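Local coordinates for protein pilin (Streptococcus pyogenes serotype M1, PDB 3GLE) that serves as the major backbone pilin, whose subunits stack and are joined by intermolecular isopeptide bonds into the pili required for host adhesion, aggregation and biofilm formation, at residues 38-43 and 63-68; 120-125 and 149-154; 191-196 and 215-220; 54-59 and 92-97; 44-49 and 99-104. The protein carries 2 engineered substitutions. All coordinates share one frame; numbering follows the deposited sequence.

How the contacts relate
Contacts 1, 2, 4 and 5 lie in the N-terminal, Ig-like domain and contact 3 in the following one. Contacts 1, 4 and 5 join neighbouring strands of one sheet: contacts 1 and 5 share strand 37-45, contacts 4 and 5 share strand 96-105, and contact 4 is nested in the loop that contact 5 closes. Contact 2 comes next along the chain and ties this sheet to the opposing layer; its centre is about 10 Å from that of contact 5 and about 13 Å from that of contact 1. Contact 3 opens last, its centre about 31 Å from that of contact 1, and joins two turns. Such subunits stack head to tail in the pilus.

Contact 1. Residues 38-43 and 63-68; sequences DFTFKI and TPMTKV
Phe39 and Val68 exchange two backbone hydrogen bonds, Phe39 N to Val68 O at 2.9 Å and Val68 N to Phe39 O at 3.0 Å, and Phe41 repeats the exchange with Thr66. A fifth bond runs from Ile43 N to Pro64 O (2.9 Å), just before strand 65-70 begins. The partly exposed face carries the charges: Lys67 NZ forms a salt bridge with Asp38 OD2, modelled too short for its length to be trusted, while Asp38 OD1 binds Lys106, so the carboxylate lies between two lysines. Thr40 OG1 is satisfied by the carbonyl of Glu105, and Met65 SD rests on Lys42 CB at 3.5 Å. On the buried face Val68 CG2 touches Phe41 CE2 (4.1 Å) and Phe39 CB (4.0 Å). This is an antiparallel strand pair in one sheet of the Ig-like domain, one face turned to the core, where Phe41 lies against Glu104 of the isopeptide site, whose cross-link cannot form here because position 155 is an engineered alanine.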
# COMPACT_ATOMS: atom_id res chain seq x y z
N ASP A 38 3.52 -8.05 5.60
CA ASP A 38 3.59 -7.91 7.05
C ASP A 38 4.32 -6.65 7.53
O ASP A 38 5.04 -6.00 6.77
CB ASP A 38 4.14 -9.18 7.69
CG ASP A 38 5.55 -9.52 7.22
OD1 ASP A 38 6.22 -8.63 6.61
OD2 ASP A 38 5.98 -10.69 7.45
N PHE A 39 4.15 -6.33 8.80
CA PHE A 39 4.99 -5.34 9.45
C PHE A 39 5.54 -5.97 10.71
O PHE A 39 4.79 -6.65 11.45
CB PHE A 39 4.20 -4.07 9.75
CG PHE A 39 3.67 -3.38 8.53
CD1 PHE A 39 4.46 -2.43 7.85
CD2 PHE A 39 2.40 -3.67 8.03
CE1 PHE A 39 3.96 -1.76 6.72
CE2 PHE A 39 1.91 -3.05 6.89
CZ PHE A 39 2.69 -2.08 6.24
N THR A 40 6.83 -5.79 10.94
CA THR A 40 7.48 -6.38 12.11
C THR A 40 7.91 -5.29 13.10
O THR A 40 8.38 -4.23 12.69
CB THR A 40 8.69 -7.31 11.72
OG1 THR A 40 9.65 -6.57 10.94
CG2 THR A 40 8.23 -8.44 10.85
N PHE A 41 7.74 -5.54 14.39
CA PHE A 41 8.16 -4.60 15.42
C PHE A 41 9.16 -5.26 16.33
O PHE A 41 8.97 -6.40 16.74
CB PHE A 41 6.95 -4.08 16.20
CG PHE A 41 5.85 -3.62 15.31
CD1 PHE A 41 6.01 -2.48 14.53
CD2 PHE A 41 4.70 -4.36 15.16
CE1 PHE A 41 5.03 -2.06 13.68
CE2 PHE A 41 3.70 -3.95 14.29
CZ PHE A 41 3.88 -2.81 13.55
N LYS A 42 10.25 -4.55 16.58
CA LYS A 42 11.33 -5.04 17.41
C LYS A 42 11.37 -4.26 18.70
O LYS A 42 11.24 -3.02 18.72
CB LYS A 42 12.67 -4.90 16.68
CG LYS A 42 13.85 -5.43 17.50
CD LYS A 42 15.13 -5.38 16.70
CE LYS A 42 16.32 -5.67 17.58
NZ LYS A 42 17.63 -5.59 16.83
N ILE A 43 11.54 -5.02 19.79
CA ILE A 43 11.85 -4.42 21.07
C ILE A 43 13.24 -4.86 21.53
O ILE A 43 13.60 -6.06 21.49
CB ILE A 43 10.77 -4.67 22.13
CG1 ILE A 43 11.09 -3.85 23.39
CG2 ILE A 43 10.74 -6.14 22.49
CD1 ILE A 43 9.92 -3.66 24.35
N THR A 63 11.00 -13.25 23.16
CA THR A 63 10.35 -13.03 21.87
C THR A 63 10.40 -11.52 21.57
O THR A 63 9.43 -10.80 21.82
CB THR A 63 8.89 -13.56 21.89
OG1 THR A 63 8.87 -14.90 22.38
CG2 THR A 63 8.23 -13.53 20.49
N PRO A 64 11.56 -11.05 21.06
CA PRO A 64 11.81 -9.62 20.83
C PRO A 64 11.15 -9.05 19.59
O PRO A 64 11.27 -7.85 19.36
CB PRO A 64 13.32 -9.57 20.62
CG PRO A 64 13.64 -10.90 20.02
CD PRO A 64 12.74 -11.87 20.75
N MET A 65 10.50 -9.88 18.77
CA MET A 65 9.78 -9.42 17.58
C MET A 65 8.32 -9.82 17.67
O MET A 65 7.98 -10.91 18.15
CB MET A 65 10.34 -10.05 16.28
CG MET A 65 11.85 -9.91 16.11
SD MET A 65 12.38 -8.23 15.70
CE MET A 65 12.21 -8.23 13.90
N THR A 66 7.44 -8.94 17.19
CA THR A 66 6.06 -9.32 16.99
C THR A 66 5.55 -8.66 15.71
O THR A 66 6.09 -7.62 15.28
CB THR A 66 5.20 -8.99 18.24
OG1 THR A 66 3.94 -9.67 18.16
CG2 THR A 66 4.95 -7.49 18.37
N LYS A 67 4.52 -9.22 15.10
CA LYS A 67 4.13 -8.68 13.81
C LYS A 67 2.66 -8.74 13.51
O LYS A 67 1.91 -9.48 14.15
CB LYS A 67 4.94 -9.36 12.70
CG LYS A 67 4.42 -10.68 12.23
CD LYS A 67 5.36 -11.26 11.15
CE LYS A 67 4.62 -12.16 10.18
NZ LYS A 67 5.43 -12.50 8.98
N VAL A 68 2.25 -7.92 12.56
CA VAL A 68 0.91 -7.93 12.06
C VAL A 68 0.95 -8.17 10.54
O VAL A 68 1.90 -7.78 9.86
CB VAL A 68 0.19 -6.58 12.34
CG1 VAL A 68 0.03 -6.35 13.84
CG2 VAL A 68 0.95 -5.42 11.66

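Contact 2. Residues 120-125 and 149-154; sequences YTVQVH and VPIQFK
Tyr120 OH donates to the backbone carbonyl of Gln152, a very short bond modelled at 2.5 Å, and so links the two layers of the Ig-like beta-sandwich at the margin of its core. The strands holding the two residues belong to different sheets; their segment axes approach to 9.4 Å and run nearly antiparallel, so side chains rather than backbones make the join. The tyrosine ring is wedged on several sides. Ile151 CG2 sits over one face, 4.0 Å from the ring centroid and 13° off the normal, while Val149 CG2 meets the rim near the ring plane, 3.6 Å from Tyr120 CE2. Another part of the Tyr120 edge is directed at the face of Phe153 in a T-shaped pair, centroids 5.3 Å apart and planes at 75°. Phe153 in turn packs on Glu104. Ile151 divides its branches: with CG1 anti to the carbonyl carbon (chi1 -52°), CG2 covers the tyrosine while CD1 reaches Val122 CG2 at 3.7 Å.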
# COMPACT_ATOMS: atom_id res chain seq x y z
N TYR A 120 10.23 4.39 19.50
CA TYR A 120 9.58 4.63 20.78
C TYR A 120 10.50 4.27 21.96
O TYR A 120 11.18 3.25 21.94
CB TYR A 120 8.31 3.79 20.91
CG TYR A 120 7.07 4.31 20.21
CD1 TYR A 120 6.84 4.01 18.88
CD2 TYR A 120 6.11 5.06 20.90
CE1 TYR A 120 5.70 4.47 18.22
CE2 TYR A 120 4.94 5.52 20.25
CZ TYR A 120 4.76 5.23 18.91
OH TYR A 120 3.65 5.65 18.23
N THR A 121 10.51 5.11 22.99
CA THR A 121 11.08 4.73 24.28
C THR A 121 9.96 4.11 25.09
O THR A 121 8.88 4.69 25.18
CB THR A 121 11.63 5.93 25.02
OG1 THR A 121 12.66 6.51 24.22
CG2 THR A 121 12.22 5.55 26.39
N VAL A 122 10.24 2.93 25.64
CA VAL A 122 9.33 2.19 26.51
C VAL A 122 9.96 2.00 27.90
O VAL A 122 11.04 1.41 28.02
CB VAL A 122 8.98 0.81 25.88
CG1 VAL A 122 8.26 -0.09 26.88
CG2 VAL A 122 8.14 1.03 24.64
N GLN A 123 9.29 2.53 28.92
CA GLN A 123 9.67 2.36 30.31
C GLN A 123 8.84 1.24 30.95
O GLN A 123 7.61 1.35 31.03
CB GLN A 123 9.37 3.61 31.13
CG GLN A 123 10.01 4.93 30.74
CD GLN A 123 9.69 5.99 31.80
OE1 GLN A 123 8.52 6.20 32.15
NE2 GLN A 123 10.72 6.62 32.34
N VAL A 124 9.51 0.20 31.43
CA VAL A 124 8.81 -0.83 32.17
C VAL A 124 9.12 -0.57 33.63
O VAL A 124 10.29 -0.63 34.07
CB VAL A 124 9.21 -2.25 31.73
CG1 VAL A 124 8.44 -3.32 32.52
CG2 VAL A 124 8.94 -2.43 30.24
N HIS A 125 8.06 -0.25 34.35
CA HIS A 125 8.15 0.04 35.76
C HIS A 125 7.98 -1.25 36.58
O HIS A 125 6.90 -1.84 36.62
CB HIS A 125 7.08 1.04 36.15
CG HIS A 125 7.26 2.39 35.55
ND1 HIS A 125 7.60 3.49 36.31
CD2 HIS A 125 7.12 2.84 34.28
CE1 HIS A 125 7.68 4.55 35.53
NE2 HIS A 125 7.38 4.18 34.29
N VAL A 149 2.00 7.96 24.86
CA VAL A 149 1.05 7.56 23.82
C VAL A 149 1.02 6.04 23.71
O VAL A 149 1.98 5.39 24.10
CB VAL A 149 1.38 8.15 22.43
CG1 VAL A 149 1.04 9.67 22.34
CG2 VAL A 149 2.82 7.85 22.02
N PRO A 150 -0.07 5.46 23.18
CA PRO A 150 -0.03 4.04 22.83
C PRO A 150 1.00 3.82 21.74
O PRO A 150 1.22 4.70 20.90
CB PRO A 150 -1.42 3.77 22.26
CG PRO A 150 -2.31 4.86 22.86
CD PRO A 150 -1.38 6.06 22.84
N ILE A 151 1.64 2.65 21.75
CA ILE A 151 2.59 2.36 20.70
C ILE A 151 1.83 2.11 19.39
O ILE A 151 1.19 1.06 19.21
CB ILE A 151 3.48 1.20 21.05
CG1 ILE A 151 4.10 1.46 22.42
CG2 ILE A 151 4.55 1.04 19.97
CD1 ILE A 151 5.01 0.43 22.81
N GLN A 152 1.90 3.11 18.51
CA GLN A 152 1.23 3.08 17.22
C GLN A 152 2.22 3.40 16.11
O GLN A 152 3.02 4.35 16.23
CB GLN A 152 0.06 4.08 17.20
CG GLN A 152 -1.16 3.66 18.01
CD GLN A 152 -2.15 4.80 18.24
OE1 GLN A 152 -1.82 5.99 18.10
NE2 GLN A 152 -3.38 4.45 18.60
N PHE A 153 2.18 2.62 15.04
CA PHE A 153 2.95 2.87 13.83
C PHE A 153 1.93 3.09 12.73
O PHE A 153 0.93 2.41 12.68
CB PHE A 153 3.89 1.72 13.51
CG PHE A 153 5.01 1.58 14.48
CD1 PHE A 153 6.16 2.36 14.35
CD2 PHE A 153 4.90 0.72 15.56
CE1 PHE A 153 7.19 2.25 15.26
CE2 PHE A 153 5.95 0.60 16.47
CZ PHE A 153 7.09 1.37 16.33
N LYS A 154 2.17 4.10 11.91
CA LYS A 154 1.28 4.44 10.81
C LYS A 154 2.06 4.36 9.50
O LYS A 154 3.19 4.86 9.42
CB LYS A 154 0.75 5.86 10.99
CG LYS A 154 -0.36 6.24 10.00
CD LYS A 154 -1.00 7.56 10.39
CE LYS A 154 -0.10 8.76 10.06
NZ LYS A 154 -0.77 10.04 10.45

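Contact 3. Residues 191-196 and 215-220; sequences YKASEK and SIDQLY
Two nearly straight backbone hydrogen bonds fasten Ile216 to the facing turn: Ser194 N donates to Ile216 O at 2.9 Å (172° at the hydrogen), and Ile216 N donates to Glu195 O at 3.0 Å. Each segment is folded into a type II beta turn, Lys192 to Glu195 on one side and Ser215 to Gln218 on the other. Ser194 and Asp217 take the third positions with positive phi, as that turn type requires. The closing bond from Gln218 N to Ser215 O is 2.9 Å, whereas Glu195 N to Lys192 O is weak. Around this polar centre, Ile216 supplies most of the packing. Its CD1 methyl touches Glu195 CB at 3.8 Å and Tyr191 CB at 3.9 Å, and its CB lies 3.6 Å from Lys192 O. Farther out, Ala193 CB rests on the Asp217 carboxylate, 3.7 Å from OD2, while Asp217 OD1 accepts from Ala187 N. Lys196 and Ser215 form an antiparallel, non-hydrogen-bonded pair at the base of the hairpin 196-202/210-215. Beyond them the chain passes from strand 210-215 to strand 220-224 of another sheet. Tyr191 packs on Leu33 and Pro35 and Lys192 N bonds to Asn72 OD1, all residues of the N-terminal domain, so the turn 192-195 lies at the interface between the domains.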
# COMPACT_ATOMS: atom_id res chain seq x y z
N TYR A 191 -0.75 -8.61 -4.63
CA TYR A 191 -2.10 -8.56 -5.17
C TYR A 191 -2.39 -9.81 -6.01
O TYR A 191 -1.84 -9.99 -7.09
CB TYR A 191 -2.31 -7.26 -5.98
CG TYR A 191 -1.98 -6.02 -5.17
CD1 TYR A 191 -2.91 -5.47 -4.28
CD2 TYR A 191 -0.72 -5.42 -5.27
CE1 TYR A 191 -2.59 -4.34 -3.51
CE2 TYR A 191 -0.39 -4.27 -4.50
CZ TYR A 191 -1.33 -3.75 -3.63
OH TYR A 191 -1.02 -2.64 -2.89
N LYS A 192 -3.26 -10.66 -5.47
CA LYS A 192 -3.52 -11.97 -6.05
C LYS A 192 -4.48 -11.96 -7.23
O LYS A 192 -5.26 -11.02 -7.42
CB LYS A 192 -4.08 -12.91 -4.97
CG LYS A 192 -3.02 -13.58 -4.10
CD LYS A 192 -3.69 -14.56 -3.11
CE LYS A 192 -2.67 -15.50 -2.46
NZ LYS A 192 -2.11 -16.45 -3.43
N ALA A 193 -4.42 -13.03 -8.02
CA ALA A 193 -5.37 -13.23 -9.11
C ALA A 193 -6.81 -13.15 -8.59
O ALA A 193 -7.08 -13.50 -7.44
CB ALA A 193 -5.11 -14.57 -9.78
N SER A 194 -7.70 -12.65 -9.44
CA SER A 194 -9.13 -12.45 -9.12
C SER A 194 -9.50 -11.26 -8.23
O SER A 194 -10.69 -10.97 -8.08
CB SER A 194 -9.79 -13.72 -8.58
OG SER A 194 -10.05 -14.61 -9.65
N GLU A 195 -8.53 -10.57 -7.63
CA GLU A 195 -8.87 -9.34 -6.92
C GLU A 195 -9.35 -8.30 -7.93
O GLU A 195 -8.85 -8.22 -9.06
CB GLU A 195 -7.70 -8.82 -6.08
CG GLU A 195 -7.25 -9.80 -5.00
CD GLU A 195 -8.35 -10.10 -3.97
OE1 GLU A 195 -9.02 -9.15 -3.48
OE2 GLU A 195 -8.54 -11.30 -3.65
N LYS A 196 -10.32 -7.49 -7.51
CA LYS A 196 -10.95 -6.56 -8.44
C LYS A 196 -10.43 -5.13 -8.33
O LYS A 196 -10.06 -4.68 -7.24
CB LYS A 196 -12.46 -6.63 -8.29
CG LYS A 196 -13.04 -7.93 -8.80
CD LYS A 196 -14.49 -8.09 -8.47
CE LYS A 196 -15.10 -9.27 -9.23
NZ LYS A 196 -14.70 -10.57 -8.59
N SER A 215 -10.74 -7.99 -13.14
CA SER A 215 -10.03 -8.94 -12.28
C SER A 215 -8.57 -9.08 -12.68
O SER A 215 -8.25 -9.29 -13.86
CB SER A 215 -10.63 -10.34 -12.34
OG SER A 215 -12.01 -10.30 -12.10
N ILE A 216 -7.69 -9.00 -11.68
CA ILE A 216 -6.28 -9.31 -11.84
C ILE A 216 -6.11 -10.71 -12.45
O ILE A 216 -6.79 -11.65 -12.04
CB ILE A 216 -5.53 -9.18 -10.48
CG1 ILE A 216 -5.56 -7.73 -10.01
CG2 ILE A 216 -4.07 -9.65 -10.59
CD1 ILE A 216 -5.18 -7.52 -8.56
N ASP A 217 -5.21 -10.80 -13.44
CA ASP A 217 -4.95 -12.03 -14.23
C ASP A 217 -6.06 -12.38 -15.22
O ASP A 217 -6.02 -13.44 -15.86
CB ASP A 217 -4.58 -13.25 -13.34
CG ASP A 217 -3.07 -13.45 -13.19
OD1 ASP A 217 -2.29 -12.63 -13.73
OD2 ASP A 217 -2.66 -14.45 -12.54
N GLN A 218 -7.02 -11.48 -15.38
CA GLN A 218 -8.12 -11.75 -16.30
C GLN A 218 -8.24 -10.62 -17.32
O GLN A 218 -8.37 -9.46 -16.94
CB GLN A 218 -9.42 -11.93 -15.50
CG GLN A 218 -10.58 -12.51 -16.28
CD GLN A 218 -11.73 -13.01 -15.39
OE1 GLN A 218 -11.51 -13.40 -14.21
NE2 GLN A 218 -12.94 -13.01 -15.94
N LEU A 219 -8.17 -10.96 -18.60
CA LEU A 219 -8.34 -9.96 -19.66
C LEU A 219 -9.65 -9.18 -19.49
O LEU A 219 -10.72 -9.77 -19.38
CB LEU A 219 -8.27 -10.62 -21.06
CG LEU A 219 -8.34 -9.76 -22.35
CD1 LEU A 219 -7.16 -8.78 -22.43
CD2 LEU A 219 -8.35 -10.64 -23.59
N TYR A 220 -9.55 -7.86 -19.45
CA TYR A 220 -10.71 -6.97 -19.36
C TYR A 220 -10.96 -6.37 -20.72
O TYR A 220 -10.08 -5.71 -21.28
CB TYR A 220 -10.45 -5.84 -18.36
CG TYR A 220 -11.55 -4.80 -18.30
CD1 TYR A 220 -12.78 -5.10 -17.70
CD2 TYR A 220 -11.37 -3.53 -18.85
CE1 TYR A 220 -13.81 -4.15 -17.64
CE2 TYR A 220 -12.39 -2.57 -18.78
CZ TYR A 220 -13.60 -2.90 -18.18
OH TYR A 220 -14.60 -1.98 -18.12

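Contact 4. Residues 54-59 and 92-97; sequences NKFKGV and FEKPGV
Phe56 lays the edge of its ring beside Gly96, with Phe56 CE2 4.1 Å from Gly96 CA and 3.6 Å from Pro95 O. Phe56 CG stands anti to its carbonyl carbon (chi1 -61°), which brings the ring to the chain just before and at the start of strand 96-105; there the aliphatic part of Lys94 approaches loosely, its CD 4.3 Å from Phe56 CZ. At phi 159° and psi -173° Gly96 has a backbone shape that calls for glycine, and Phe56 CE2 crowds the place where a CB would stand. Beside this packing, Lys55 and Val97 form a parallel beta bridge. Val97 N donates to Asn54 O at 2.9 Å, and Phe56 N donates to Val97 O at 2.7 Å; Val97 is thus gripped through both its amide and its carbonyl by the residues flanking Lys55. At the other end of the contact Val59 CG2 touches the Phe92 ring, 4.0 Å from CD1. Strand 96-105 also pairs antiparallel with 37-45 and 119-129, so the short strand 55-57 is its parallel partner, bordering it where it begins. The Phe56 ring stacks on Tyr98, and Phe92 reaches Val126 and Ala137 on strands 119-129 and 134-143.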
# COMPACT_ATOMS: atom_id res chain seq x y z
N ASN A 54 18.21 3.70 39.88
CA ASN A 54 16.76 3.65 39.61
C ASN A 54 16.37 3.36 38.15
O ASN A 54 15.35 2.71 37.90
CB ASN A 54 16.07 4.95 40.06
CG ASN A 54 16.39 5.33 41.51
OD1 ASN A 54 16.30 4.50 42.42
ND2 ASN A 54 16.77 6.59 41.71
N LYS A 55 17.15 3.87 37.20
CA LYS A 55 16.95 3.59 35.77
C LYS A 55 17.85 2.44 35.35
O LYS A 55 19.04 2.44 35.65
CB LYS A 55 17.28 4.80 34.90
CG LYS A 55 16.49 6.05 35.24
CD LYS A 55 17.01 7.28 34.50
CE LYS A 55 15.99 8.39 34.60
NZ LYS A 55 16.62 9.74 34.46
N PHE A 56 17.29 1.46 34.64
CA PHE A 56 18.12 0.36 34.16
C PHE A 56 17.96 0.13 32.67
O PHE A 56 16.91 0.41 32.07
CB PHE A 56 17.78 -0.95 34.89
CG PHE A 56 17.99 -0.92 36.39
CD1 PHE A 56 19.16 -1.47 36.95
CD2 PHE A 56 17.02 -0.39 37.25
CE1 PHE A 56 19.37 -1.48 38.36
CE2 PHE A 56 17.22 -0.39 38.67
CZ PHE A 56 18.39 -0.94 39.22
N LYS A 57 19.01 -0.41 32.07
CA LYS A 57 18.92 -0.98 30.73
C LYS A 57 17.92 -2.13 30.76
O LYS A 57 17.95 -2.96 31.67
CB LYS A 57 20.29 -1.51 30.31
CG LYS A 57 21.28 -0.47 29.84
CD LYS A 57 22.61 -1.15 29.50
CE LYS A 57 23.52 -0.23 28.69
NZ LYS A 57 24.21 0.76 29.57
N GLY A 58 17.05 -2.19 29.76
CA GLY A 58 16.08 -3.28 29.68
C GLY A 58 16.68 -4.68 29.65
O GLY A 58 17.82 -4.89 29.21
N VAL A 59 15.92 -5.64 30.17
CA VAL A 59 16.28 -7.05 30.09
C VAL A 59 15.64 -7.63 28.83
O VAL A 59 14.43 -7.45 28.60
CB VAL A 59 15.84 -7.82 31.35
CG1 VAL A 59 16.16 -9.31 31.23
CG2 VAL A 59 16.52 -7.23 32.58
N PHE A 92 13.44 -9.86 36.38
CA PHE A 92 14.02 -8.57 36.78
C PHE A 92 14.66 -8.72 38.15
O PHE A 92 14.00 -9.11 39.10
CB PHE A 92 12.96 -7.45 36.80
CG PHE A 92 12.38 -7.12 35.43
CD1 PHE A 92 13.12 -6.38 34.50
CD2 PHE A 92 11.09 -7.53 35.09
CE1 PHE A 92 12.58 -6.07 33.24
CE2 PHE A 92 10.54 -7.23 33.84
CZ PHE A 92 11.28 -6.48 32.91
N GLU A 93 15.94 -8.44 38.24
CA GLU A 93 16.66 -8.69 39.48
C GLU A 93 16.33 -7.70 40.61
O GLU A 93 16.47 -8.03 41.78
CB GLU A 93 18.17 -8.74 39.24
CG GLU A 93 18.57 -9.59 38.03
CD GLU A 93 19.99 -10.15 38.11
OE1 GLU A 93 20.78 -9.69 38.96
OE2 GLU A 93 20.31 -11.07 37.32
N LYS A 94 15.88 -6.50 40.25
CA LYS A 94 15.68 -5.41 41.21
C LYS A 94 14.49 -4.55 40.76
O LYS A 94 14.21 -4.45 39.57
CB LYS A 94 16.94 -4.51 41.29
CG LYS A 94 18.22 -5.16 41.81
CD LYS A 94 19.41 -4.15 41.88
CE LYS A 94 20.74 -4.85 42.25
NZ LYS A 94 20.86 -5.31 43.70
N PRO A 95 13.81 -3.88 41.70
CA PRO A 95 12.79 -2.91 41.27
C PRO A 95 13.45 -1.73 40.59
O PRO A 95 14.60 -1.41 40.89
CB PRO A 95 12.14 -2.47 42.59
CG PRO A 95 12.48 -3.55 43.56
CD PRO A 95 13.84 -4.02 43.17
N GLY A 96 12.73 -1.10 39.67
CA GLY A 96 13.21 0.10 39.00
C GLY A 96 12.52 0.35 37.67
O GLY A 96 11.55 -0.32 37.34
N VAL A 97 12.99 1.34 36.92
CA VAL A 97 12.45 1.62 35.60
C VAL A 97 13.44 1.09 34.57
O VAL A 97 14.57 1.57 34.51
CB VAL A 97 12.23 3.13 35.36
CG1 VAL A 97 11.44 3.30 34.08
CG2 VAL A 97 11.50 3.77 36.54

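Contact 5. Residues 44-49 and 99-104; sequences EPDTTV and YYKVTE
Asp46 N ends the pairing with Tyr99 by an unusual approach: the bond to Tyr99 O is 2.8 Å and almost straight (170° at the hydrogen), yet the donor lies 38° above the carbonyl plane. This is where an antiparallel pair of the Ig-like sandwich comes apart. Two residues earlier the ladder is regular, with Glu44 N donating to Lys101 O at 3.1 Å and Lys101 N to Glu44 O at 2.9 Å. Pro45 sits opposite Tyr100 in a non-hydrogen-bonded pair, a position that asks for no amide hydrogen from it toward the partner strand. Past the strand, an Asx turn rounds off the chain: Asp46 OD1 accepts from Thr48 N at 3.0 Å on its anti side and from Thr48 OG1 at 2.7 Å on its syn side, both from the same face of the carboxylate. Two donors should hold that group's rotation. With CG anti to the backbone N (chi1 -169°), Asp46 crosses the methylenes of Lys101 at a slant, OD2 3.6 Å from CD, while the ammonium stays beyond salt-bridge range and would contribute at most a mild electrostatic attraction. Tyr99 OH bonds to Gln123 NE2 and Tyr100 OH to Val59 O. Just past the turn, the side chain of Val49 meets that of Tyr99 at about a right angle, Val49 CG2 3.5 Å from Tyr99 CB.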
# COMPACT_ATOMS: atom_id res chain seq x y z
N GLU A 44 14.03 -3.89 21.97
CA GLU A 44 15.36 -4.20 22.47
C GLU A 44 15.71 -3.33 23.66
O GLU A 44 15.14 -2.25 23.81
CB GLU A 44 16.38 -4.05 21.34
CG GLU A 44 16.30 -2.72 20.63
CD GLU A 44 17.39 -2.56 19.58
OE1 GLU A 44 18.22 -3.49 19.40
OE2 GLU A 44 17.40 -1.49 18.92
N PRO A 45 16.64 -3.79 24.52
CA PRO A 45 17.12 -2.96 25.63
C PRO A 45 17.67 -1.62 25.13
O PRO A 45 18.36 -1.57 24.11
CB PRO A 45 18.26 -3.79 26.22
CG PRO A 45 17.88 -5.20 25.91
CD PRO A 45 17.26 -5.14 24.55
N ASP A 46 17.34 -0.55 25.84
CA ASP A 46 17.92 0.76 25.56
C ASP A 46 19.35 0.83 26.13
O ASP A 46 19.56 0.67 27.33
CB ASP A 46 17.05 1.85 26.15
CG ASP A 46 17.43 3.24 25.69
OD1 ASP A 46 18.57 3.47 25.24
OD2 ASP A 46 16.56 4.13 25.80
N THR A 47 20.32 1.09 25.25
CA THR A 47 21.75 1.07 25.63
C THR A 47 22.32 2.43 26.06
O THR A 47 23.42 2.50 26.62
CB THR A 47 22.64 0.48 24.50
OG1 THR A 47 22.16 0.91 23.21
CG2 THR A 47 22.64 -1.04 24.58
N THR A 48 21.56 3.48 25.81
CA THR A 48 21.99 4.84 26.11
C THR A 48 21.81 5.19 27.59
O THR A 48 22.39 6.16 28.07
CB THR A 48 21.17 5.84 25.28
OG1 THR A 48 19.80 5.82 25.71
CG2 THR A 48 21.24 5.48 23.79
N VAL A 49 21.02 4.39 28.30
CA VAL A 49 20.58 4.71 29.66
C VAL A 49 21.75 4.93 30.61
O VAL A 49 22.64 4.09 30.73
CB VAL A 49 19.62 3.64 30.25
CG1 VAL A 49 19.13 4.04 31.63
CG2 VAL A 49 18.43 3.43 29.33
N TYR A 99 14.50 0.33 30.63
CA TYR A 99 14.27 1.03 29.36
C TYR A 99 14.53 0.19 28.12
O TYR A 99 15.55 -0.51 28.02
CB TYR A 99 15.12 2.27 29.29
CG TYR A 99 14.68 3.42 30.17
CD1 TYR A 99 14.07 4.53 29.60
CD2 TYR A 99 14.93 3.42 31.55
CE1 TYR A 99 13.69 5.61 30.37
CE2 TYR A 99 14.56 4.51 32.34
CZ TYR A 99 13.94 5.61 31.73
OH TYR A 99 13.54 6.70 32.47
N TYR A 100 13.59 0.30 27.18
CA TYR A 100 13.61 -0.38 25.88
C TYR A 100 13.31 0.61 24.74
O TYR A 100 12.74 1.68 24.98
CB TYR A 100 12.53 -1.46 25.81
CG TYR A 100 12.67 -2.57 26.84
CD1 TYR A 100 13.20 -3.81 26.48
CD2 TYR A 100 12.23 -2.39 28.14
CE1 TYR A 100 13.35 -4.82 27.43
CE2 TYR A 100 12.38 -3.37 29.10
CZ TYR A 100 12.94 -4.59 28.72
OH TYR A 100 13.03 -5.55 29.64
N LYS A 101 13.68 0.23 23.52
CA LYS A 101 13.27 0.93 22.31
C LYS A 101 12.44 0.01 21.46
O LYS A 101 12.77 -1.18 21.28
CB LYS A 101 14.48 1.38 21.46
CG LYS A 101 15.56 2.13 22.23
CD LYS A 101 15.14 3.55 22.55
CE LYS A 101 15.30 4.44 21.32
NZ LYS A 101 15.70 5.83 21.69
N VAL A 102 11.36 0.55 20.92
CA VAL A 102 10.51 -0.20 20.02
C VAL A 102 10.55 0.49 18.67
O VAL A 102 10.37 1.72 18.59
CB VAL A 102 9.06 -0.31 20.58
CG1 VAL A 102 8.10 -0.95 19.54
CG2 VAL A 102 9.07 -1.10 21.89
N THR A 103 10.83 -0.28 17.63
CA THR A 103 10.89 0.21 16.25
C THR A 103 10.11 -0.74 15.32
O THR A 103 9.82 -1.88 15.68
CB THR A 103 12.34 0.29 15.74
OG1 THR A 103 13.04 -0.93 16.09
CG2 THR A 103 13.08 1.49 16.35
N GLU A 104 9.78 -0.24 14.14
CA GLU A 104 9.25 -1.07 13.07
C GLU A 104 10.39 -1.43 12.08
O GLU A 104 11.16 -0.56 11.67
CB GLU A 104 8.11 -0.33 12.35
CG GLU A 104 7.52 -1.12 11.20
CD GLU A 104 6.52 -0.33 10.38
OE1 GLU A 104 5.38 -0.09 10.86
OE2 GLU A 104 6.88 0.02 9.24